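Side-chain contacts in 5-ketofructose reductase (Gluconobacter sp., PDB 7COK), which reduces 5-ketofructose, probably to fructose with a nicotinamide cofactor, and represents a novel class of the shikimate dehydrogenase family: residues A[80-83]-A[84-88]; A[115-119]-A[120-124]; A[137-140]-A[141-145]; A[153-157]-A[158-162]. All coordinates share one frame; numbering follows the deposited sequence.

Four short-range contacts follow one another along the chain, none nesting in or crossing another. Contact 1 (80-88) turns edge strand 81-82 of the sheet in the substrate-binding part into helix 84-89. Contact 2 (115-124) lets the chain leave helix 110-117 and head for strand 126-130 of the parallel sheet. Contact 3 (137-145) runs along helix 134-145, which follows that strand, and contact 4 (153-162) folds strand 150-155 back into helix 158-171. Contact 3 holds a middle place: S85 and L88 of contact 1 meet E142 and R137, while L116 and P122 of contact 2 pack on L143. Contact 4 touches none of the others.

Contact 1. Residues A[80-83]-A[84-88]; sequences DDIA and ESARL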
ATOM      1  N   ASP A  80      -0.903 -16.340 -14.173  1.00 15.57           N
ATOM      2  CA  ASP A  80      -0.147 -17.566 -14.444  1.00 15.72           C
ATOM      3  C   ASP A  80      -1.028 -18.807 -14.358  1.00 15.69           C
ATOM      4  O   ASP A  80      -0.752 -19.826 -15.023  1.00 16.64           O
ATOM      5  CB  ASP A  80       1.030 -17.709 -13.475  1.00 16.07           C
ATOM      6  CG  ASP A  80       2.086 -16.621 -13.648  1.00 18.09           C
ATOM      7  OD1 ASP A  80       2.760 -16.589 -14.706  1.00 20.60           O
ATOM      8  OD2 ASP A  80       2.264 -15.809 -12.722  1.00 18.55           O
ATOM      9  N   ASP A  81      -2.068 -18.735 -13.532  1.00 15.34           N
ATOM     10  CA  ASP A  81      -2.968 -19.860 -13.266  1.00 15.63           C
ATOM     11  C   ASP A  81      -4.365 -19.319 -12.991  1.00 15.49           C
ATOM     12  O   ASP A  81      -4.516 -18.231 -12.429  1.00 15.46           O
ATOM     13  CB  ASP A  81      -2.453 -20.612 -12.033  1.00 15.88           C
ATOM     14  CG  ASP A  81      -3.244 -21.892 -11.725  1.00 17.64           C
ATOM     15  OD1 ASP A  81      -3.465 -22.704 -12.650  1.00 18.35           O
ATOM     16  OD2 ASP A  81      -3.590 -22.119 -10.548  1.00 19.77           O
ATOM     17  N   ILE A  82      -5.382 -20.082 -13.389  1.00 15.69           N
ATOM     18  CA  ILE A  82      -6.795 -19.747 -13.220  1.00 17.03           C
ATOM     19  C   ILE A  82      -7.494 -20.951 -12.589  1.00 16.05           C
ATOM     20  O   ILE A  82      -7.491 -22.041 -13.165  1.00 17.40           O
ATOM     21  CB  ILE A  82      -7.445 -19.404 -14.590  1.00 18.27           C
ATOM     22  CG1 ILE A  82      -6.654 -18.308 -15.318  1.00 20.04           C
ATOM     23  CG2 ILE A  82      -8.913 -19.014 -14.437  1.00 19.52           C
ATOM     24  CD1 ILE A  82      -6.674 -16.961 -14.640  1.00 21.83           C
ATOM     25  N   ALA A  83      -8.089 -20.740 -11.414  1.00 15.54           N
ATOM     26  CA  ALA A  83      -8.842 -21.771 -10.699  1.00 15.91           C
ATOM     27  C   ALA A  83     -10.105 -22.182 -11.456  1.00 16.54           C
ATOM     28  O   ALA A  83     -10.565 -21.456 -12.333  1.00 17.21           O
ATOM     29  CB  ALA A  83      -9.197 -21.284  -9.302  1.00 16.32           C
ATOM     30  N   GLU A  84     -10.658 -23.345 -11.077  1.00 17.03           N
ATOM     31  CA  GLU A  84     -11.762 -23.963 -11.795  1.00 17.73           C
ATOM     32  C   GLU A  84     -12.964 -23.048 -11.989  1.00 16.79           C
ATOM     33  O   GLU A  84     -13.380 -22.828 -13.118  1.00 17.59           O
ATOM     34  CB  GLU A  84     -12.193 -25.271 -11.145  1.00 20.26           C
ATOM     35  CG  GLU A  84     -13.247 -26.010 -11.957  1.00 22.04           C
ATOM     36  CD  GLU A  84     -13.848 -27.209 -11.252  1.00 25.57           C
ATOM     37  OE1 GLU A  84     -13.596 -27.412 -10.043  1.00 26.54           O
ATOM     38  OE2 GLU A  84     -14.593 -27.948 -11.928  1.00 26.91           O
ATOM     39  N   SER A  85     -13.515 -22.508 -10.905  1.00 15.76           N
ATOM     40  CA  SER A  85     -14.724 -21.702 -11.048  1.00 14.87           C
ATOM     41  C   SER A  85     -14.468 -20.412 -11.822  1.00 14.38           C
ATOM     42  O   SER A  85     -15.284 -20.029 -12.640  1.00 14.73           O
ATOM     43  CB  SER A  85     -15.401 -21.466  -9.705  1.00 15.28           C
ATOM     44  OG  SER A  85     -14.774 -20.442  -8.957  1.00 16.86           O
ATOM     45  N   ALA A  86     -13.298 -19.798 -11.603  1.00 13.46           N
ATOM     46  CA  ALA A  86     -12.879 -18.630 -12.388  1.00 13.15           C
ATOM     47  C   ALA A  86     -12.768 -18.956 -13.857  1.00 14.05           C
ATOM     48  O   ALA A  86     -13.155 -18.140 -14.666  1.00 14.24           O
ATOM     49  CB  ALA A  86     -11.545 -18.112 -11.885  1.00 13.32           C
ATOM     50  N   ARG A  87     -12.265 -20.151 -14.192  1.00 14.30           N
ATOM     51  CA  ARG A  87     -12.190 -20.597 -15.594  1.00 16.35           C
ATOM     52  C   ARG A  87     -13.576 -20.654 -16.227  1.00 16.26           C
ATOM     53  O   ARG A  87     -13.783 -20.145 -17.323  1.00 17.04           O
ATOM     54  CB  ARG A  87     -11.483 -21.960 -15.724  1.00 19.60           C
ATOM     55  CG  ARG A  87     -11.239 -22.366 -17.178  1.00 21.91           C
ATOM     56  CD  ARG A  87     -10.656 -23.762 -17.323  1.00 25.09           C
ATOM     57  NE  ARG A  87     -11.632 -24.645 -17.971  1.00 31.05           N
ATOM     58  CZ  ARG A  87     -12.571 -25.355 -17.349  1.00 32.41           C
ATOM     59  NH1 ARG A  87     -12.697 -25.318 -16.026  1.00 37.44           N
ATOM     60  NH2 ARG A  87     -13.396 -26.108 -18.062  1.00 33.32           N
ATOM     61  N   LEU A  88     -14.524 -21.263 -15.525  1.00 15.14           N
ATOM     62  CA  LEU A  88     -15.868 -21.383 -16.063  1.00 15.98           C
ATOM     63  C   LEU A  88     -16.603 -20.048 -16.129  1.00 14.74           C
ATOM     64  O   LEU A  88     -17.293 -19.759 -17.107  1.00 16.13           O
ATOM     65  CB  LEU A  88     -16.692 -22.369 -15.243  1.00 17.00           C
ATOM     66  CG  LEU A  88     -16.441 -23.883 -15.343  1.00 19.47           C
ATOM     67  CD1 LEU A  88     -15.954 -24.325 -16.715  1.00 20.65           C
ATOM     68  CD2 LEU A  88     -15.529 -24.380 -14.260  1.00 22.75           C
TER
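A83 and R87 are joined by the first turn of a helix: R87 N donates to A83 O at 2.8 Å. A83 holds the N-cap position, but its methyl cannot accept from the first helical amides; its carbonyl takes the first bond of the helix. Around this bond, A86 CB lies 3.5 Å from A83 O and R87 CB equally close to it, lining the carbonyl with aliphatic carbon. I82 adds the next apolar piece. Its CG2, anti to the backbone N because CG1 takes chi1 -54°, reaches forward to 3.8 Å from A86 CB and 3.5 Å from R87 N. R87 CB lies 4.1 Å from I82 CG2, so one branch of the isoleucine serves both helical residues. This is a strand-to-helix turn: edge strand 81-82, paired with strand 101-105, on whose H105 the small methyl of A83 packs, passes directly into helix 84-89. E84, the first helical residue, extends outward, and its carboxylate at the helix N terminus would probably be favoured by the helix dipole. S85 also points away from 80-83, and its OG is hydrogen-bonded to E142 OE2 of helix 134-145. R87 carries its guanidinium away from I82, past a bend at chi3, which suits a long chain with an apolar root and an exposed end. Further round, the buried L88 lies against V141.

Contact 2. Residues A[115-119]-A[120-124]; sequences SLKTV and TSPAG
L116 carries the contact twice over, by backbone and by side chain. Its carbonyl oxygen accepts from T120 N at 3.0 Å and also from V119 N, so two amides grip one oxygen as the chain turns. CG anti to the backbone N (chi1 -174°) carries the branch toward 120-124, where CD2 meets P122 CB at 3.8 Å and CD1 meets T120 CG2 at 4.0 Å. A branched apolar residue fits here, since L143, V221 and L246 surround it too; an alanine here would probably take one apolar partner from P122 and from T120 CG2 and open a gap beside L143. At K117 the CA-H points to T120 O, the carbon lying 3.3 Å from that oxygen, while the aliphatic CG passes P122 CD. T118 OG1 donates to S115 O at 2.6 Å, which adds a side-chain bond to the carbonyl that T118 N also uses. V119 sets CG2 3.4 Å from T120 N and packs on V221; T120 OG1 bonds K125. The turn is a helix-to-strand connection of the Rossmann-like domain, carrying the chain from helix 110-117 to strand 126-130.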
ATOM      1  N   SER A 115     -22.425 -18.480   3.091  1.00 13.80           N
ATOM      2  CA  SER A 115     -23.653 -18.153   3.827  1.00 13.46           C
ATOM      3  C   SER A 115     -24.671 -19.302   3.771  1.00 13.84           C
ATOM      4  O   SER A 115     -25.260 -19.674   4.797  1.00 15.23           O
ATOM      5  CB  SER A 115     -24.283 -16.879   3.278  1.00 13.77           C
ATOM      6  OG  SER A 115     -23.493 -15.721   3.609  1.00 13.80           O
ATOM      7  N   LEU A 116     -24.855 -19.868   2.569  1.00 14.19           N
ATOM      8  CA  LEU A 116     -25.802 -20.976   2.353  1.00 14.87           C
ATOM      9  C   LEU A 116     -25.471 -22.161   3.257  1.00 15.89           C
ATOM     10  O   LEU A 116     -26.359 -22.712   3.920  1.00 15.57           O
ATOM     11  CB  LEU A 116     -25.819 -21.420   0.879  1.00 15.21           C
ATOM     12  CG  LEU A 116     -26.898 -22.477   0.578  1.00 15.04           C
ATOM     13  CD1 LEU A 116     -28.307 -21.933   0.770  1.00 15.81           C
ATOM     14  CD2 LEU A 116     -26.703 -23.088  -0.800  1.00 15.82           C
ATOM     15  N   LYS A 117     -24.190 -22.516   3.297  1.00 16.36           N
ATOM     16  CA  LYS A 117     -23.716 -23.673   4.050  1.00 17.07           C
ATOM     17  C   LYS A 117     -23.969 -23.579   5.560  1.00 17.72           C
ATOM     18  O   LYS A 117     -24.004 -24.616   6.243  1.00 18.72           O
ATOM     19  CB  LYS A 117     -22.253 -23.948   3.729  1.00 17.47           C
ATOM     20  CG  LYS A 117     -22.100 -24.634   2.375  1.00 19.55           C
ATOM     21  CD  LYS A 117     -20.662 -24.782   1.924  1.00 22.32           C
ATOM     22  CE  LYS A 117     -20.553 -25.701   0.727  1.00 25.64           C
ATOM     23  NZ  LYS A 117     -19.129 -26.011   0.417  1.00 27.78           N
ATOM     24  N   THR A 118     -24.191 -22.367   6.077  1.00 18.16           N
ATOM     25  CA  THR A 118     -24.606 -22.224   7.490  1.00 19.78           C
ATOM     26  C   THR A 118     -26.012 -22.751   7.752  1.00 19.88           C
ATOM     27  O   THR A 118     -26.382 -22.978   8.916  1.00 20.35           O
ATOM     28  CB  THR A 118     -24.517 -20.772   8.036  1.00 19.71           C
ATOM     29  OG1 THR A 118     -25.449 -19.938   7.357  1.00 21.27           O
ATOM     30  CG2 THR A 118     -23.111 -20.195   7.885  1.00 19.97           C
ATOM     31  N   VAL A 119     -26.820 -22.901   6.705  1.00 19.48           N
ATOM     32  CA  VAL A 119     -28.215 -23.334   6.907  1.00 20.42           C
ATOM     33  C   VAL A 119     -28.560 -24.677   6.264  1.00 21.44           C
ATOM     34  O   VAL A 119     -29.420 -25.396   6.775  1.00 22.96           O
ATOM     35  CB  VAL A 119     -29.247 -22.233   6.547  1.00 21.23           C
ATOM     36  CG1 VAL A 119     -29.057 -21.013   7.449  1.00 21.20           C
ATOM     37  CG2 VAL A 119     -29.171 -21.830   5.081  1.00 20.81           C
ATOM     38  N   THR A 120     -27.919 -24.987   5.140  1.00 21.10           N
ATOM     39  CA  THR A 120     -28.190 -26.219   4.395  1.00 23.76           C
ATOM     40  C   THR A 120     -27.087 -26.496   3.367  1.00 23.59           C
ATOM     41  O   THR A 120     -26.257 -25.615   3.073  1.00 23.37           O
ATOM     42  CB  THR A 120     -29.609 -26.195   3.747  1.00 25.97           C
ATOM     43  OG1 THR A 120     -29.826 -27.402   3.011  1.00 28.34           O
ATOM     44  CG2 THR A 120     -29.813 -24.976   2.838  1.00 26.98           C
ATOM     45  N   SER A 121     -27.066 -27.716   2.834  1.00 21.51           N
ATOM     46  CA  SER A 121     -26.133 -28.056   1.759  1.00 21.40           C
ATOM     47  C   SER A 121     -26.748 -27.734   0.404  1.00 21.31           C
ATOM     48  O   SER A 121     -27.945 -27.935   0.213  1.00 22.63           O
ATOM     49  CB  SER A 121     -25.743 -29.534   1.812  1.00 22.94           C
ATOM     50  OG  SER A 121     -24.810 -29.846   0.782  1.00 24.66           O
ATOM     51  N   PRO A 122     -25.927 -27.250  -0.543  1.00 20.89           N
ATOM     52  CA  PRO A 122     -26.408 -27.013  -1.903  1.00 19.97           C
ATOM     53  C   PRO A 122     -26.614 -28.287  -2.720  1.00 18.93           C
ATOM     54  O   PRO A 122     -27.320 -28.246  -3.727  1.00 18.89           O
ATOM     55  CB  PRO A 122     -25.278 -26.193  -2.534  1.00 20.28           C
ATOM     56  CG  PRO A 122     -24.066 -26.537  -1.741  1.00 21.54           C
ATOM     57  CD  PRO A 122     -24.572 -26.690  -0.343  1.00 21.19           C
ATOM     58  N   ALA A 123     -26.008 -29.399  -2.294  1.00 18.41           N
ATOM     59  CA  ALA A 123     -25.960 -30.597  -3.132  1.00 17.75           C
ATOM     60  C   ALA A 123     -27.369 -31.173  -3.298  1.00 17.58           C
ATOM     61  O   ALA A 123     -28.087 -31.343  -2.315  1.00 18.62           O
ATOM     62  CB  ALA A 123     -25.007 -31.630  -2.545  1.00 17.90           C
ATOM     63  N   GLY A 124     -27.768 -31.395  -4.552  1.00 17.54           N
ATOM     64  CA  GLY A 124     -29.077 -31.969  -4.861  1.00 16.80           C
ATOM     65  C   GLY A 124     -30.241 -30.994  -4.822  1.00 17.85           C
ATOM     66  O   GLY A 124     -31.364 -31.393  -5.049  1.00 18.32           O
TER

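Contact 3. Residues A[137-140]-A[141-145]; sequences RAIA and VELAL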
ATOM      1  N   ARG A 137     -24.224 -15.169 -12.624  1.00 12.02           N
ATOM      2  CA  ARG A 137     -23.324 -16.107 -13.301  1.00 11.90           C
ATOM      3  C   ARG A 137     -22.421 -16.834 -12.306  1.00 11.72           C
ATOM      4  O   ARG A 137     -22.336 -18.079 -12.348  1.00 11.69           O
ATOM      5  CB  ARG A 137     -22.545 -15.406 -14.424  1.00 12.32           C
ATOM      6  CG  ARG A 137     -21.661 -16.317 -15.228  1.00 13.44           C
ATOM      7  CD  ARG A 137     -20.858 -15.479 -16.210  1.00 14.89           C
ATOM      8  NE  ARG A 137     -19.948 -16.316 -16.990  1.00 16.87           N
ATOM      9  CZ  ARG A 137     -20.252 -16.858 -18.171  1.00 18.05           C
ATOM     10  NH1 ARG A 137     -21.445 -16.658 -18.739  1.00 18.79           N
ATOM     11  NH2 ARG A 137     -19.364 -17.623 -18.788  1.00 19.69           N
ATOM     12  N   ALA A 138     -21.737 -16.076 -11.431  1.00 11.69           N
ATOM     13  CA  ALA A 138     -20.836 -16.706 -10.457  1.00 11.52           C
ATOM     14  C   ALA A 138     -21.558 -17.594  -9.453  1.00 11.37           C
ATOM     15  O   ALA A 138     -21.081 -18.695  -9.143  1.00 11.44           O
ATOM     16  CB  ALA A 138     -19.986 -15.659  -9.760  1.00 11.66           C
ATOM     17  N   ILE A 139     -22.694 -17.119  -8.958  1.00 12.15           N
ATOM     18  CA  ILE A 139     -23.517 -17.875  -8.009  1.00 11.61           C
ATOM     19  C   ILE A 139     -23.992 -19.192  -8.657  1.00 12.01           C
ATOM     20  O   ILE A 139     -23.894 -20.245  -8.053  1.00 12.32           O
ATOM     21  CB  ILE A 139     -24.697 -17.037  -7.460  1.00 12.46           C
ATOM     22  CG1 ILE A 139     -24.142 -16.024  -6.464  1.00 13.78           C
ATOM     23  CG2 ILE A 139     -25.722 -17.911  -6.735  1.00 12.66           C
ATOM     24  CD1 ILE A 139     -25.106 -14.893  -6.154  1.00 14.64           C
ATOM     25  N   ALA A 140     -24.469 -19.123  -9.901  1.00 11.87           N
ATOM     26  CA  ALA A 140     -24.909 -20.325 -10.623  1.00 11.52           C
ATOM     27  C   ALA A 140     -23.766 -21.345 -10.776  1.00 11.62           C
ATOM     28  O   ALA A 140     -23.937 -22.526 -10.488  1.00 12.06           O
ATOM     29  CB  ALA A 140     -25.515 -19.955 -11.965  1.00 11.79           C
ATOM     30  N   VAL A 141     -22.579 -20.862 -11.157  1.00 11.23           N
ATOM     31  CA  VAL A 141     -21.430 -21.768 -11.300  1.00 12.52           C
ATOM     32  C   VAL A 141     -21.071 -22.401  -9.968  1.00 13.37           C
ATOM     33  O   VAL A 141     -20.858 -23.607  -9.918  1.00 13.46           O
ATOM     34  CB  VAL A 141     -20.218 -21.074 -11.950  1.00 12.09           C
ATOM     35  CG1 VAL A 141     -18.948 -21.947 -11.883  1.00 13.15           C
ATOM     36  CG2 VAL A 141     -20.537 -20.766 -13.409  1.00 12.89           C
ATOM     37  N   GLU A 142     -20.958 -21.595  -8.906  1.00 13.52           N
ATOM     38  CA  GLU A 142     -20.549 -22.146  -7.612  1.00 13.60           C
ATOM     39  C   GLU A 142     -21.549 -23.180  -7.077  1.00 13.58           C
ATOM     40  O   GLU A 142     -21.170 -24.221  -6.537  1.00 12.99           O
ATOM     41  CB  GLU A 142     -20.302 -21.052  -6.576  1.00 14.24           C
ATOM     42  CG  GLU A 142     -19.150 -20.093  -6.889  1.00 15.54           C
ATOM     43  CD  GLU A 142     -17.755 -20.703  -6.953  1.00 16.69           C
ATOM     44  OE1 GLU A 142     -17.542 -21.886  -6.624  1.00 18.77           O
ATOM     45  OE2 GLU A 142     -16.820 -19.975  -7.333  1.00 16.89           O
ATOM     46  N   LEU A 143     -22.826 -22.927  -7.261  1.00 13.77           N
ATOM     47  CA  LEU A 143     -23.848 -23.889  -6.860  1.00 13.42           C
ATOM     48  C   LEU A 143     -23.753 -25.188  -7.654  1.00 13.30           C
ATOM     49  O   LEU A 143     -23.855 -26.283  -7.080  1.00 13.89           O
ATOM     50  CB  LEU A 143     -25.233 -23.260  -7.045  1.00 14.57           C
ATOM     51  CG  LEU A 143     -25.775 -22.341  -5.955  1.00 15.39           C
ATOM     52  CD1 LEU A 143     -26.882 -21.536  -6.579  1.00 16.51           C
ATOM     53  CD2 LEU A 143     -26.332 -23.163  -4.808  1.00 15.82           C
ATOM     54  N   ALA A 144     -23.568 -25.063  -8.973  1.00 13.80           N
ATOM     55  CA  ALA A 144     -23.410 -26.208  -9.857  1.00 15.03           C
ATOM     56  C   ALA A 144     -22.196 -27.042  -9.478  1.00 15.44           C
ATOM     57  O   ALA A 144     -22.320 -28.251  -9.344  1.00 17.18           O
ATOM     58  CB  ALA A 144     -23.324 -25.748 -11.300  1.00 14.94           C
ATOM     59  N   LEU A 145     -21.035 -26.399  -9.270  1.00 15.91           N
ATOM     60  CA  LEU A 145     -19.822 -27.115  -8.818  1.00 17.11           C
ATOM     61  C   LEU A 145     -19.975 -27.735  -7.435  1.00 16.86           C
ATOM     62  O   LEU A 145     -19.323 -28.743  -7.118  1.00 18.53           O
ATOM     63  CB  LEU A 145     -18.576 -26.218  -8.889  1.00 16.67           C
ATOM     64  CG  LEU A 145     -18.175 -25.710 -10.275  1.00 17.19           C
ATOM     65  CD1 LEU A 145     -16.962 -24.807 -10.103  1.00 17.86           C
ATOM     66  CD2 LEU A 145     -17.926 -26.828 -11.289  1.00 19.19           C
TER
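I139 and L143 stand side by side one helical turn apart, their side chains pointing the same way, with I139 CG2 3.8 Å from L143 CD1. L143 places CG anti to the carbonyl carbon (chi1 -82°), which brings CG to 3.5 Å from I139 O and CD1 alongside I139 CG2. Together the two make an apolar ridge against F112 of helix 110-117, a place that branched aliphatic chains fill well. V141 sits on another side of the helix, where its CG2 covers R137 O at 3.4 Å. This is helix 134-145 of a beta-alpha-beta unit between strands 126-130 and 150-155; it follows a glycine-rich sequence consistent with a Rossmann dinucleotide-binding turn. Regular backbone bonds hold it, as in E142 N to A138 O at 2.9 Å. Small alanines suit the close neighbours on the faces away from the ridge: A138 lies against I89 and A140 against I164, while V141 packs on I89 and L167. E142 departs from the apolar pattern. Its CG, beside the backbone N (chi1 -64°), passes A138 O at 3.3 Å before a bend at chi2 turns the carboxylate outward from the helix. That buried group forms a salt bridge with K110 and also meets S85, while R137, extended as far as NE, sends that atom to a hydrogen bond with I89 O.

Contact 4. Residues A[153-157]-A[158-162]; sequences IVNRD and ASKAE
I153 and A161 face each other where strand 153-155 reverses into helix 158-162, whose axis passes 7.0 Å from that of the strand at 158°, nearly antiparallel. D157 holds the N-cap, and its carbonyl oxygen takes a weak bond from K160 N at 3.1 Å. The same oxygen is gripped more firmly by N155 ND2, at 2.8 Å and almost straight (171°); D157 O lies in the amide plane of N155, though the donor stands above the carbonyl plane. An asparagine suits the place, having an N-H to reach over the turn while its CB rests on A161. D157 turns CG anti to its N, bringing OD1 to 2.7 Å from S159 OG, which donates on the syn side; S159 N adds a weak capping bond. K160 lays CG against D157 OD2 at 3.4 Å, and its bent chain brings NZ to a long salt bridge with D157. A leucine in place of D157 would probably lose the cap, leaving S159 OG and its amide without this acceptor and K160 without this charge partner. Nearer the strand, A161 CB fits against I153 CG2 at 3.7 Å; its small methyl suits this close approach. This is the strand-turn-helix of a Rossmann beta-alpha-beta unit: N155, R156 and K160 match the Asn-Arg-Thr-x-x-basic patch of NADP-dependent shikimate dehydrogenases, but D157 replaces the threonine, so cofactor preference cannot be read from it.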
ATOM      1  N   ILE A 153     -32.670 -19.644 -13.980  1.00 13.48           N
ATOM      2  CA  ILE A 153     -32.244 -18.249 -14.006  1.00 12.67           C
ATOM      3  C   ILE A 153     -33.376 -17.450 -14.639  1.00 13.33           C
ATOM      4  O   ILE A 153     -33.852 -17.810 -15.713  1.00 13.61           O
ATOM      5  CB  ILE A 153     -30.906 -18.041 -14.761  1.00 13.07           C
ATOM      6  CG1 ILE A 153     -29.811 -18.938 -14.165  1.00 13.67           C
ATOM      7  CG2 ILE A 153     -30.466 -16.595 -14.647  1.00 12.65           C
ATOM      8  CD1 ILE A 153     -29.666 -20.295 -14.827  1.00 14.61           C
ATOM      9  N   VAL A 154     -33.840 -16.431 -13.930  1.00 12.88           N
ATOM     10  CA  VAL A 154     -35.040 -15.658 -14.284  1.00 13.39           C
ATOM     11  C   VAL A 154     -34.589 -14.239 -14.602  1.00 13.59           C
ATOM     12  O   VAL A 154     -33.883 -13.585 -13.825  1.00 13.16           O
ATOM     13  CB  VAL A 154     -36.124 -15.685 -13.147  1.00 13.19           C
ATOM     14  CG1 VAL A 154     -37.429 -15.038 -13.587  1.00 14.60           C
ATOM     15  CG2 VAL A 154     -36.439 -17.104 -12.728  1.00 14.24           C
ATOM     16  N   ASN A 155     -34.917 -13.780 -15.808  1.00 14.54           N
ATOM     17  CA  ASN A 155     -34.479 -12.462 -16.244  1.00 14.75           C
ATOM     18  C   ASN A 155     -35.460 -11.894 -17.258  1.00 15.47           C
ATOM     19  O   ASN A 155     -36.034 -12.639 -18.043  1.00 15.54           O
ATOM     20  CB  ASN A 155     -33.085 -12.571 -16.887  1.00 15.30           C
ATOM     21  CG  ASN A 155     -32.316 -11.258 -16.860  1.00 14.89           C
ATOM     22  OD1 ASN A 155     -32.140 -10.636 -15.814  1.00 15.95           O
ATOM     23  ND2 ASN A 155     -31.840 -10.830 -18.034  1.00 14.71           N
ATOM     24  N   ARG A 156     -35.660 -10.574 -17.234  1.00 16.67           N
ATOM     25  CA  ARG A 156     -36.550  -9.946 -18.217  1.00 17.71           C
ATOM     26  C   ARG A 156     -36.015 -10.210 -19.613  1.00 18.84           C
ATOM     27  O   ARG A 156     -36.786 -10.571 -20.488  1.00 18.89           O
ATOM     28  CB  ARG A 156     -36.731  -8.459 -17.939  1.00 18.16           C
ATOM     29  CG  ARG A 156     -37.489  -8.160 -16.668  1.00 20.13           C
ATOM     30  CD  ARG A 156     -37.995  -6.721 -16.647  1.00 20.55           C
ATOM     31  NE  ARG A 156     -39.095  -6.496 -17.591  1.00 19.05           N
ATOM     32  CZ  ARG A 156     -40.380  -6.796 -17.368  1.00 18.55           C
ATOM     33  NH1 ARG A 156     -40.776  -7.345 -16.219  1.00 18.50           N
ATOM     34  NH2 ARG A 156     -41.278  -6.550 -18.299  1.00 19.01           N
ATOM     35  N   ASP A 157     -34.700 -10.080 -19.804  1.00 20.20           N
ATOM     36  CA  ASP A 157     -34.071 -10.491 -21.060  1.00 19.95           C
ATOM     37  C   ASP A 157     -33.642 -11.937 -20.886  1.00 19.42           C
ATOM     38  O   ASP A 157     -32.561 -12.219 -20.350  1.00 18.04           O
ATOM     39  CB  ASP A 157     -32.892  -9.584 -21.406  1.00 21.98           C
ATOM     40  CG  ASP A 157     -32.174 -10.002 -22.687  1.00 22.13           C
ATOM     41  OD1 ASP A 157     -32.518 -11.050 -23.273  1.00 23.63           O
ATOM     42  OD2 ASP A 157     -31.237  -9.288 -23.090  1.00 24.53           O
ATOM     43  N   ALA A 158     -34.511 -12.841 -21.327  1.00 17.59           N
ATOM     44  CA  ALA A 158     -34.340 -14.286 -21.148  1.00 17.63           C
ATOM     45  C   ALA A 158     -33.099 -14.837 -21.833  1.00 17.72           C
ATOM     46  O   ALA A 158     -32.537 -15.824 -21.361  1.00 17.03           O
ATOM     47  CB  ALA A 158     -35.580 -15.044 -21.604  1.00 17.61           C
ATOM     48  N   SER A 159     -32.674 -14.221 -22.942  1.00 18.05           N
ATOM     49  CA  SER A 159     -31.453 -14.650 -23.630  1.00 18.05           C
ATOM     50  C   SER A 159     -30.202 -14.535 -22.750  1.00 17.40           C
ATOM     51  O   SER A 159     -29.331 -15.375 -22.847  1.00 17.48           O
ATOM     52  CB  SER A 159     -31.254 -13.899 -24.944  1.00 18.63           C
ATOM     53  OG  SER A 159     -30.857 -12.572 -24.707  1.00 21.00           O
ATOM     54  N   LYS A 160     -30.154 -13.521 -21.887  1.00 17.52           N
ATOM     55  CA  LYS A 160     -29.072 -13.372 -20.891  1.00 17.23           C
ATOM     56  C   LYS A 160     -29.137 -14.476 -19.831  1.00 16.53           C
ATOM     57  O   LYS A 160     -28.099 -15.007 -19.422  1.00 16.95           O
ATOM     58  CB  LYS A 160     -29.129 -11.992 -20.227  1.00 18.97           C
ATOM     59  CG  LYS A 160     -28.862 -10.824 -21.171  1.00 22.13           C
ATOM     60  CD  LYS A 160     -27.426 -10.332 -21.099  1.00 24.59           C
ATOM     61  CE  LYS A 160     -27.149  -9.205 -22.092  1.00 25.72           C
ATOM     62  NZ  LYS A 160     -27.747  -7.888 -21.730  1.00 27.04           N
ATOM     63  N   ALA A 161     -30.346 -14.835 -19.398  1.00 14.99           N
ATOM     64  CA  ALA A 161     -30.513 -16.029 -18.534  1.00 14.47           C
ATOM     65  C   ALA A 161     -30.090 -17.312 -19.253  1.00 15.58           C
ATOM     66  O   ALA A 161     -29.424 -18.174 -18.651  1.00 16.43           O
ATOM     67  CB  ALA A 161     -31.954 -16.145 -18.029  1.00 15.38           C
ATOM     68  N   GLU A 162     -30.474 -17.435 -20.533  1.00 15.21           N
ATOM     69  CA  GLU A 162     -30.149 -18.610 -21.341  1.00 15.93           C
ATOM     70  C   GLU A 162     -28.647 -18.810 -21.476  1.00 14.75           C
ATOM     71  O   GLU A 162     -28.202 -19.952 -21.521  1.00 15.63           O
ATOM     72  CB  GLU A 162     -30.849 -18.570 -22.720  1.00 16.94           C
ATOM     73  CG  GLU A 162     -30.681 -19.814 -23.599  1.00 19.81           C
ATOM     74  CD  GLU A 162     -31.073 -21.129 -22.939  1.00 21.62           C
ATOM     75  OE1 GLU A 162     -31.940 -21.135 -22.048  1.00 22.87           O
ATOM     76  OE2 GLU A 162     -30.507 -22.176 -23.325  1.00 24.22           O
TER